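Local coordinates for protein NAD(P)H-FMN oxidoreductase (Bacillus subtilis, PDB 5LVA) that binds flavin mononucleotide and probably acts as a flavin reductase, passing electrons from NAD(P)H to its flavin, at residues 3-8 with 31-36; 94-99 with 136-141; 109-114 with 147-152. One frame throughout, in Å; residues are numbered along the deposited sequence.

Contact 1 (3-8 with 31-36)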
loop_
_atom_site.group_PDB
_atom_site.type_symbol
_atom_site.label_atom_id
_atom_site.label_comp_id
_atom_site.label_asym_id
_atom_site.label_seq_id
_atom_site.Cartn_x
_atom_site.Cartn_y
_atom_site.Cartn_z
ATOM N N VAL A 3 12.985 0.806 1.985
ATOM C CA VAL A 3 11.544 0.816 1.837
ATOM C C VAL A 3 11.062 0.040 0.628
ATOM O O VAL A 3 11.394 0.368 -0.500
ATOM C CB VAL A 3 11.019 2.249 1.738
ATOM C CG1 VAL A 3 9.517 2.249 1.643
ATOM C CG2 VAL A 3 11.489 3.073 2.931
ATOM N N LEU A 4 10.259 -0.987 0.876
ATOM C CA LEU A 4 9.658 -1.780 -0.182
ATOM C C LEU A 4 8.259 -1.254 -0.504
ATOM O O LEU A 4 7.392 -1.248 0.357
ATOM C CB LEU A 4 9.611 -3.247 0.236
ATOM C CG LEU A 4 9.051 -4.283 -0.732
ATOM C CD1 LEU A 4 9.912 -4.411 -1.978
ATOM C CD2 LEU A 4 8.940 -5.610 -0.037
ATOM N N VAL A 5 8.047 -0.772 -1.724
ATOM C CA VAL A 5 6.733 -0.285 -2.125
ATOM C C VAL A 5 6.092 -1.280 -3.057
ATOM O O VAL A 5 6.496 -1.413 -4.211
ATOM C CB VAL A 5 6.777 1.089 -2.846
ATOM C CG1 VAL A 5 5.374 1.543 -3.205
ATOM C CG2 VAL A 5 7.468 2.145 -2.004
ATOM N N LEU A 6 5.085 -1.979 -2.558
ATOM C CA LEU A 6 4.352 -2.918 -3.379
ATOM C C LEU A 6 3.131 -2.244 -3.984
ATOM O O LEU A 6 2.163 -1.995 -3.290
ATOM C CB LEU A 6 3.953 -4.129 -2.548
ATOM C CG LEU A 6 5.110 -4.735 -1.749
ATOM C CD1 LEU A 6 4.637 -5.868 -0.871
ATOM C CD2 LEU A 6 6.158 -5.226 -2.701
ATOM N N ALA A 7 3.180 -1.941 -5.281
ATOM C CA ALA A 7 2.072 -1.247 -5.930
ATOM C C ALA A 7 1.121 -2.232 -6.570
ATOM O O ALA A 7 1.540 -3.118 -7.298
ATOM C CB ALA A 7 2.579 -0.264 -6.947
ATOM N N PHE A 8 -0.168 -2.079 -6.278
ATOM C CA PHE A 8 -1.182 -2.971 -6.812
ATOM C C PHE A 8 -2.224 -2.212 -7.626
ATOM O O PHE A 8 -3.226 -1.740 -7.098
ATOM C CB PHE A 8 -1.880 -3.748 -5.695
ATOM C CG PHE A 8 -0.992 -4.719 -4.957
ATOM C CD1 PHE A 8 -0.189 -4.293 -3.914
ATOM C CD2 PHE A 8 -1.010 -6.065 -5.271
ATOM C CE1 PHE A 8 0.602 -5.178 -3.216
ATOM C CE2 PHE A 8 -0.216 -6.956 -4.574
ATOM C CZ PHE A 8 0.595 -6.512 -3.548
ATOM N N ILE A 31 14.511 3.099 -1.881
ATOM C CA ILE A 31 13.223 2.652 -2.375
ATOM C C ILE A 31 13.353 1.526 -3.379
ATOM O O ILE A 31 14.083 1.631 -4.352
ATOM C CB ILE A 31 12.435 3.784 -3.054
ATOM C CG1 ILE A 31 12.240 4.961 -2.114
ATOM C CG2 ILE A 31 11.083 3.280 -3.479
ATOM C CD1 ILE A 31 11.347 4.642 -0.986
ATOM N N THR A 32 12.626 0.450 -3.126
ATOM C CA THR A 32 12.400 -0.604 -4.096
ATOM C C THR A 32 10.941 -0.550 -4.538
ATOM O O THR A 32 10.065 -0.979 -3.800
ATOM C CB THR A 32 12.696 -1.972 -3.497
ATOM O OG1 THR A 32 13.956 -1.931 -2.833
ATOM C CG2 THR A 32 12.694 -3.048 -4.541
ATOM N N LEU A 33 10.662 -0.012 -5.716
ATOM C CA LEU A 33 9.281 0.028 -6.174
ATOM C C LEU A 33 9.012 -1.167 -7.060
ATOM O O LEU A 33 9.866 -1.583 -7.816
ATOM C CB LEU A 33 8.964 1.333 -6.904
ATOM C CG LEU A 33 7.468 1.503 -7.189
ATOM C CD1 LEU A 33 7.023 2.919 -6.904
ATOM C CD2 LEU A 33 7.131 1.149 -8.615
ATOM N N ARG A 34 7.828 -1.742 -6.921
ATOM C CA ARG A 34 7.442 -2.895 -7.706
ATOM C C ARG A 34 6.007 -2.738 -8.183
ATOM O O ARG A 34 5.165 -2.190 -7.488
ATOM C CB ARG A 34 7.598 -4.182 -6.904
ATOM C CG ARG A 34 9.017 -4.523 -6.555
ATOM C CD ARG A 34 9.098 -5.816 -5.763
ATOM N NE ARG A 34 8.689 -6.966 -6.556
ATOM C CZ ARG A 34 7.965 -7.976 -6.094
ATOM N NH1 ARG A 34 7.562 -7.977 -4.836
ATOM N NH2 ARG A 34 7.632 -8.980 -6.889
ATOM N N ASP A 35 5.762 -3.219 -9.393
ATOM C CA ASP A 35 4.461 -3.204 -10.026
ATOM C C ASP A 35 4.012 -4.639 -10.106
ATOM O O ASP A 35 4.387 -5.369 -11.033
ATOM C CB ASP A 35 4.558 -2.567 -11.414
ATOM C CG ASP A 35 3.239 -2.534 -12.154
ATOM O OD1 ASP A 35 2.274 -3.201 -11.757
ATOM O OD2 ASP A 35 3.177 -1.830 -13.166
ATOM N N LEU A 36 3.203 -5.059 -9.148
ATOM C CA LEU A 36 2.929 -6.478 -9.011
ATOM C C LEU A 36 2.050 -7.066 -10.103
ATOM O O LEU A 36 2.269 -8.197 -10.503
ATOM C CB LEU A 36 2.325 -6.753 -7.645
ATOM C CG LEU A 36 3.508 -6.885 -6.694
ATOM C CD1 LEU A 36 3.678 -5.636 -5.854
ATOM C CD2 LEU A 36 3.398 -8.117 -5.871
HETATM O O HOH W 1 0.695 -3.414 -9.915
#
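Val3 and Val5 exchange backbone hydrogen bonds with Thr32 and Arg34 in the staggered ladder of a parallel pair. Val3 O accepts from Thr32 N at 2.9 Å, while Thr32 returns its own carbonyl, Thr32 O accepting from Val5 N at 2.9 Å. One step on, Val5 O takes Arg34 N at 3.0 Å and Arg34 O takes Ala7 N at 3.0 Å. The ladder outlasts the second strand: Leu36 N, already in the helix that follows, reaches Ala7 O at 3.2 Å, while Asp35, the N-cap residue of that helix, caps it with its carboxylate, OD1 accepting from Gln38 N. Strands 3-7 and 31-35 run 4.8 Å apart between axes, at only 14° to each other, and together with helix 17-23 they form the first beta-alpha-beta unit of the flavodoxin-like fold. Side chains alternate between the two faces of the sheet. On one, Val3 and Ile31 lie alongside each other, with Ile31 CD1 3.6 Å from Val3 CB, and Val5 CG2 meets Ile31 CG2. On the other, Leu4 CD1 rests on Thr32 CB and the Arg34 chain, and Leu6 runs beside Arg34. The guanidinium passes on to Glu50 and Glu39, a salt bridge to each, so its charge is probably balanced by these two carboxylates outside the strands. Past the strand end, Leu36 CD1 sits over one face of the Phe8 ring, 4.2 Å from its centroid, and also touches Leu6 CB. Phe8 CG stands beside its own backbone N (chi1 -66°), bringing the ring across Leu36 and against Leu74 and Leu75 of helix 73-82.

Contact 2 (94-99 with 136-141)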
loop_
_atom_site.group_PDB
_atom_site.type_symbol
_atom_site.label_atom_id
_atom_site.label_comp_id
_atom_site.label_asym_id
_atom_site.label_seq_id
_atom_site.Cartn_x
_atom_site.Cartn_y
_atom_site.Cartn_z
ATOM N N THR A 94 8.174 -15.285 12.615
ATOM C CA THR A 94 8.574 -14.024 13.205
ATOM C C THR A 94 9.328 -13.085 12.229
ATOM O O THR A 94 9.853 -12.050 12.630
ATOM C CB THR A 94 9.417 -14.322 14.463
ATOM O OG1 THR A 94 9.365 -13.218 15.370
ATOM C CG2 THR A 94 10.863 -14.650 14.104
ATOM N N ALA A 95 9.310 -13.420 10.940
ATOM C CA ALA A 95 10.144 -12.739 9.946
ATOM C C ALA A 95 9.813 -11.262 9.764
ATOM O O ALA A 95 10.668 -10.469 9.367
ATOM C CB ALA A 95 10.044 -13.451 8.601
ATOM N N LEU A 96 8.575 -10.894 10.055
ATOM C CA LEU A 96 8.133 -9.527 9.834
ATOM C C LEU A 96 8.027 -8.746 11.130
ATOM O O LEU A 96 7.721 -7.557 11.118
ATOM C CB LEU A 96 6.784 -9.512 9.124
ATOM C CG LEU A 96 6.719 -10.304 7.825
ATOM C CD1 LEU A 96 5.312 -10.326 7.289
ATOM C CD2 LEU A 96 7.672 -9.701 6.815
ATOM N N ARG A 97 8.273 -9.405 12.252
ATOM C CA ARG A 97 8.072 -8.738 13.522
ATOM C C ARG A 97 9.059 -7.599 13.654
ATOM O O ARG A 97 10.253 -7.798 13.512
ATOM C CB ARG A 97 8.212 -9.718 14.686
ATOM C CG ARG A 97 7.322 -9.370 15.870
ATOM C CD ARG A 97 7.496 -10.345 17.009
ATOM N NE ARG A 97 8.903 -10.561 17.319
ATOM C CZ ARG A 97 9.346 -11.479 18.172
ATOM N NH1 ARG A 97 8.483 -12.267 18.801
ATOM N NH2 ARG A 97 10.648 -11.611 18.394
ATOM N N GLY A 98 8.551 -6.397 13.891
ATOM C CA GLY A 98 9.410 -5.245 14.074
ATOM C C GLY A 98 9.435 -4.285 12.896
ATOM O O GLY A 98 9.725 -3.106 13.067
ATOM N N LYS A 99 9.133 -4.791 11.703
ATOM C CA LYS A 99 9.140 -3.972 10.493
ATOM C C LYS A 99 7.953 -3.025 10.479
ATOM O O LYS A 99 6.964 -3.268 11.147
ATOM C CB LYS A 99 9.126 -4.854 9.236
ATOM C CG LYS A 99 10.352 -5.742 9.085
ATOM C CD LYS A 99 10.275 -6.623 7.844
ATOM C CE LYS A 99 11.486 -7.523 7.718
ATOM N NZ LYS A 99 12.726 -6.773 7.366
ATOM N N ASN A 136 -1.246 -6.008 12.715
ATOM C CA ASN A 136 -1.262 -6.407 14.117
ATOM C C ASN A 136 -0.858 -7.860 14.337
ATOM O O ASN A 136 -0.039 -8.163 15.192
ATOM C CB ASN A 136 -2.647 -6.179 14.711
ATOM C CG ASN A 136 -2.944 -4.726 14.961
ATOM O OD1 ASN A 136 -2.045 -3.901 15.017
ATOM N ND2 ASN A 136 -4.217 -4.408 15.135
ATOM N N PHE A 137 -1.442 -8.752 13.550
ATOM C CA PHE A 137 -1.235 -10.179 13.712
ATOM C C PHE A 137 0.181 -10.634 13.341
ATOM O O PHE A 137 0.710 -11.569 13.937
ATOM C CB PHE A 137 -2.258 -10.935 12.874
ATOM C CG PHE A 137 -2.389 -12.383 13.229
ATOM C CD1 PHE A 137 -3.100 -12.770 14.347
ATOM C CD2 PHE A 137 -1.830 -13.361 12.428
ATOM C CE1 PHE A 137 -3.227 -14.096 14.670
ATOM C CE2 PHE A 137 -1.966 -14.687 12.745
ATOM C CZ PHE A 137 -2.660 -15.056 13.869
ATOM N N ILE A 138 0.803 -9.976 12.365
ATOM C CA ILE A 138 2.081 -10.461 11.877
ATOM C C ILE A 138 3.248 -9.783 12.561
ATOM O O ILE A 138 4.391 -10.148 12.338
ATOM C CB ILE A 138 2.210 -10.293 10.363
ATOM C CG1 ILE A 138 2.213 -8.821 9.990
ATOM C CG2 ILE A 138 1.092 -11.037 9.660
ATOM C CD1 ILE A 138 2.248 -8.574 8.516
ATOM N N GLY A 139 2.963 -8.806 13.403
ATOM C CA GLY A 139 3.991 -8.234 14.244
ATOM C C GLY A 139 4.609 -6.946 13.758
ATOM O O GLY A 139 5.604 -6.487 14.306
ATOM N N THR A 140 4.030 -6.349 12.730
ATOM C CA THR A 140 4.581 -5.112 12.205
ATOM C C THR A 140 3.992 -3.898 12.917
ATOM O O THR A 140 2.964 -3.997 13.573
ATOM C CB THR A 140 4.340 -5.004 10.706
ATOM O OG1 THR A 140 2.967 -5.269 10.433
ATOM C CG2 THR A 140 5.162 -6.025 9.986
ATOM N N THR A 141 4.656 -2.758 12.794
ATOM C CA THR A 141 4.167 -1.521 13.375
ATOM C C THR A 141 3.327 -0.767 12.351
ATOM O O THR A 141 3.825 -0.428 11.277
ATOM C CB THR A 141 5.325 -0.638 13.836
ATOM O OG1 THR A 141 6.086 -1.331 14.828
ATOM C CG2 THR A 141 4.816 0.684 14.399
HETATM O O HOH W 2 6.237 -12.033 11.422
#
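Leu96 packs against both Ile138 and Thr140, and no residue here has more surface buried by the contact. Its CG lies beside the backbone N (chi1 -54°), which carries CD1 across to Ile138 CD1 at 3.7 Å, where the two side chains meet at a slant; closer to the backbone, Leu96 CB touches Thr140 CG2 at 3.9 Å. Thr140 holds this position through a division of labour between its branches. OG1 sits between the backbone N and the carbonyl carbon (chi1 50°) and bonds Ser135 OG, leaving the methyl CG2 to lie against the carbonyl oxygens of Leu96 and Lys99. Lys99, the third main contributor, works through its backbone: Lys99 O accepts Thr141 N at 2.9 Å, in the carbonyl plane, whereas its side chain leads off to give NZ to the carbonyls of His57 and Glu55. A second bond, Gly98 N to Gly139 O at 3.0 Å, comes from above the carbonyl plane rather than within it. Both glycines have positive phi. Gly98 lies inside a type II turn from Leu96 to Lys99, and Gly139 is the first residue past the end of helix 129-138, where a side chain would run into Arg97 CG. Leu96 N also donates to a water whose oxygen is 2.9 Å from that nitrogen and close to Ile138 O. The contact thus joins two connections, one running from helix 73-82 into strand 100-106 and the other from helix 129-138 into strand 141-148; the pairing carries on as Thr141 bonds the backbone of Phe101, and Leu96 is backed by Leu83, Trp87 and Ala88.

Contact 3 (109-114 with 147-152). With FMN (flavin mononucleotide), chain C.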
loop_
_atom_site.group_PDB
_atom_site.type_symbol
_atom_site.label_atom_id
_atom_site.label_comp_id
_atom_site.label_asym_id
_atom_site.label_seq_id
_atom_site.Cartn_x
_atom_site.Cartn_y
_atom_site.Cartn_z
ATOM N N ALA A 109 -13.676 9.479 -4.135
ATOM C CA ALA A 109 -14.587 10.357 -3.420
ATOM C C ALA A 109 -13.839 11.440 -2.642
ATOM O O ALA A 109 -12.642 11.319 -2.377
ATOM C CB ALA A 109 -15.466 9.531 -2.507
ATOM N N PRO A 110 -14.540 12.521 -2.282
ATOM C CA PRO A 110 -13.859 13.567 -1.525
ATOM C C PRO A 110 -13.621 13.144 -0.081
ATOM O O PRO A 110 -14.240 12.194 0.380
ATOM C CB PRO A 110 -14.835 14.739 -1.587
ATOM C CG PRO A 110 -15.897 14.334 -2.534
ATOM C CD PRO A 110 -15.942 12.867 -2.532
ATOM N N GLU A 111 -12.737 13.850 0.616
ATOM C CA GLU A 111 -12.465 13.576 2.009
ATOM C C GLU A 111 -13.721 13.726 2.882
ATOM O O GLU A 111 -13.939 12.923 3.766
ATOM C CB GLU A 111 -11.358 14.493 2.510
ATOM C CG GLU A 111 -11.028 14.281 3.971
ATOM C CD GLU A 111 -9.696 14.860 4.354
ATOM O OE1 GLU A 111 -9.103 15.588 3.532
ATOM O OE2 GLU A 111 -9.244 14.598 5.483
ATOM N N GLU A 112 -14.536 14.744 2.599
ATOM C CA GLU A 112 -15.819 14.989 3.254
ATOM C C GLU A 112 -16.710 13.758 3.306
ATOM O O GLU A 112 -17.535 13.630 4.201
ATOM C CB GLU A 112 -16.578 16.121 2.530
ATOM C CG GLU A 112 -16.848 17.421 3.324
ATOM C CD GLU A 112 -17.828 17.276 4.510
ATOM O OE1 GLU A 112 -19.046 17.054 4.284
ATOM O OE2 GLU A 112 -17.392 17.449 5.671
ATOM N N ALA A 113 -16.585 12.868 2.337
ATOM C CA ALA A 113 -17.442 11.684 2.298
ATOM C C ALA A 113 -17.057 10.634 3.352
ATOM O O ALA A 113 -17.899 9.861 3.801
ATOM C CB ALA A 113 -17.419 11.067 0.923
ATOM N N TYR A 114 -15.791 10.619 3.756
ATOM C CA TYR A 114 -15.307 9.583 4.660
ATOM C C TYR A 114 -15.318 10.019 6.123
ATOM O O TYR A 114 -14.290 10.266 6.729
ATOM C CB TYR A 114 -13.910 9.128 4.225
ATOM C CG TYR A 114 -13.967 8.403 2.904
ATOM C CD1 TYR A 114 -14.435 7.112 2.836
ATOM C CD2 TYR A 114 -13.599 9.023 1.724
ATOM C CE1 TYR A 114 -14.522 6.445 1.649
ATOM C CE2 TYR A 114 -13.679 8.358 0.512
ATOM C CZ TYR A 114 -14.146 7.068 0.485
ATOM O OH TYR A 114 -14.246 6.390 -0.698
ATOM N N VAL A 147 -3.201 8.908 2.215
ATOM C CA VAL A 147 -4.485 8.878 1.557
ATOM C C VAL A 147 -4.631 10.066 0.633
ATOM O O VAL A 147 -4.359 11.187 1.022
ATOM C CB VAL A 147 -5.632 8.886 2.572
ATOM C CG1 VAL A 147 -6.934 8.552 1.891
ATOM C CG2 VAL A 147 -5.361 7.900 3.675
ATOM N N PHE A 148 -5.060 9.814 -0.594
ATOM C CA PHE A 148 -5.303 10.897 -1.521
ATOM C C PHE A 148 -6.723 10.802 -2.008
ATOM O O PHE A 148 -7.136 9.780 -2.546
ATOM C CB PHE A 148 -4.318 10.865 -2.690
ATOM C CG PHE A 148 -4.367 12.090 -3.557
ATOM C CD1 PHE A 148 -3.777 13.261 -3.155
ATOM C CD2 PHE A 148 -5.012 12.066 -4.768
ATOM C CE1 PHE A 148 -3.814 14.377 -3.948
ATOM C CE2 PHE A 148 -5.055 13.187 -5.556
ATOM C CZ PHE A 148 -4.454 14.343 -5.139
ATOM N N TYR A 149 -7.466 11.879 -1.796
ATOM C CA TYR A 149 -8.879 11.928 -2.114
ATOM C C TYR A 149 -9.111 12.660 -3.424
ATOM O O TYR A 149 -8.215 13.325 -3.919
ATOM C CB TYR A 149 -9.653 12.621 -0.986
ATOM C CG TYR A 149 -9.587 11.942 0.372
ATOM C CD1 TYR A 149 -10.457 10.918 0.693
ATOM C CD2 TYR A 149 -8.670 12.344 1.327
ATOM C CE1 TYR A 149 -10.414 10.306 1.914
ATOM C CE2 TYR A 149 -8.608 11.729 2.545
ATOM C CZ TYR A 149 -9.492 10.713 2.838
ATOM O OH TYR A 149 -9.466 10.103 4.064
ATOM N N GLN A 150 -10.317 12.541 -3.971
ATOM C CA GLN A 150 -10.673 13.224 -5.206
ATOM C C GLN A 150 -9.778 12.762 -6.353
ATOM O O GLN A 150 -9.521 13.501 -7.288
ATOM C CB GLN A 150 -10.567 14.741 -5.039
ATOM C CG GLN A 150 -11.742 15.410 -4.376
ATOM C CD GLN A 150 -12.826 15.755 -5.352
ATOM O OE1 GLN A 150 -13.933 15.223 -5.294
ATOM N NE2 GLN A 150 -12.515 16.651 -6.269
ATOM N N ALA A 151 -9.311 11.527 -6.250
ATOM C CA ALA A 151 -8.362 10.962 -7.189
ATOM C C ALA A 151 -8.934 10.871 -8.607
ATOM O O ALA A 151 -9.991 10.286 -8.827
ATOM C CB ALA A 151 -7.915 9.598 -6.699
ATOM N N GLY A 152 -8.235 11.475 -9.562
ATOM C CA GLY A 152 -8.715 11.533 -10.933
ATOM C C GLY A 152 -9.378 12.838 -11.344
ATOM O O GLY A 152 -9.323 13.219 -12.502
HETATM N N1 FMN C . -13.281 5.477 -4.952
HETATM C C2 FMN C . -13.703 5.637 -3.646
HETATM O O2 FMN C . -13.566 6.715 -3.078
HETATM N N3 FMN C . -14.273 4.594 -2.960
HETATM C C4 FMN C . -14.442 3.380 -3.562
HETATM O O4 FMN C . -14.950 2.476 -2.909
HETATM C C4A FMN C . -14.024 3.207 -4.886
HETATM N N5 FMN C . -14.179 1.998 -5.514
HETATM C C5A FMN C . -13.769 1.820 -6.814
HETATM C C6 FMN C . -13.938 0.583 -7.416
HETATM C C7 FMN C . -13.526 0.359 -8.712
HETATM C C7M FMN C . -13.725 -0.998 -9.332
HETATM C C8 FMN C . -12.938 1.409 -9.421
HETATM C C8M FMN C . -12.471 1.216 -10.832
HETATM C C9 FMN C . -12.774 2.648 -8.815
HETATM C C9A FMN C . -13.176 2.860 -7.507
HETATM N N10 FMN C . -13.020 4.095 -6.889
HETATM C C10 FMN C . -13.441 4.260 -5.578
HETATM C "C1'" FMN C . -12.344 5.229 -7.608
HETATM C "C2'" FMN C . -10.836 4.949 -7.384
HETATM O "O2'" FMN C . -10.513 4.927 -5.997
HETATM C "C3'" FMN C . -9.855 5.822 -8.185
HETATM O "O3'" FMN C . -10.089 5.494 -9.532
HETATM C "C4'" FMN C . -8.396 5.518 -7.794
HETATM O "O4'" FMN C . -8.261 5.708 -6.419
HETATM C "C5'" FMN C . -7.257 6.340 -8.385
HETATM O "O5'" FMN C . -7.016 5.936 -9.706
HETATM P P FMN C . -5.602 5.690 -10.438
HETATM O O1P FMN C . -5.860 4.434 -11.186
HETATM O O2P FMN C . -5.325 6.857 -11.323
HETATM O O3P FMN C . -4.410 5.448 -9.582
HETATM O O HOH W 3 -11.223 9.565 6.338
#
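Tyr149 lays one face of its ring over Glu111, whose CA is 3.7 Å from the ring centroid in a CH-pi contact, while Val147 CG1 covers the opposite face. Glu111 is extended, with CG anti to the backbone N (chi1 179°), and therefore follows the ring outward; its carboxylate ends only 14° from the ring plane, with CD 3.8 Å from Tyr149 CE2. Tyr114 comes in at the rim, its CD2 3.4 Å from Tyr149 CE1. The two rings, tilted by 38°, neither stack nor meet edge to face, and a water links Tyr149 OH to Tyr114 O. Here two loops beyond C-terminal strand ends meet, the part of a flavodoxin-like fold where FMN is bound. Gln150 N ties them by donating to Ala109 O at 3.1 Å from above the carbonyl plane. Ala109 N then bonds FMN O2 at 3.0 Å, and Tyr114 OH donates to the same oxygen, which lies at the edge of its ring, though the modelled separation is too short to trust. With an alanine for Tyr149, a gap would probably open between Glu111 and Val147, leaving Glu111 and Tyr114 CD2 without their packing partner. Gln150 OE1 completes the packing beside Pro110 CG.

In the fold
Contacts 1 and 3 belong to the two edges of one parallel sheet, ordered 31-35, 3-7, 59-65, 100-106, 141-148; their centres are 23 Å apart, on opposite sides of the chain's centre. Contacts 2 and 3 share the last of these strands, contact 2 at its start and contact 3 at its far end, so their centres are about 30 Å apart. In sequence their segments alternate, whereas contact 1 closes before either opens. FMN touches contact 3 directly. Contact 1 approaches FMN from another strand, the side chain of Ala7 about 9 Å from its nearest atom, at the phosphate end, whereas contact 2, centred 18 Å from contact 1, lies away from the site.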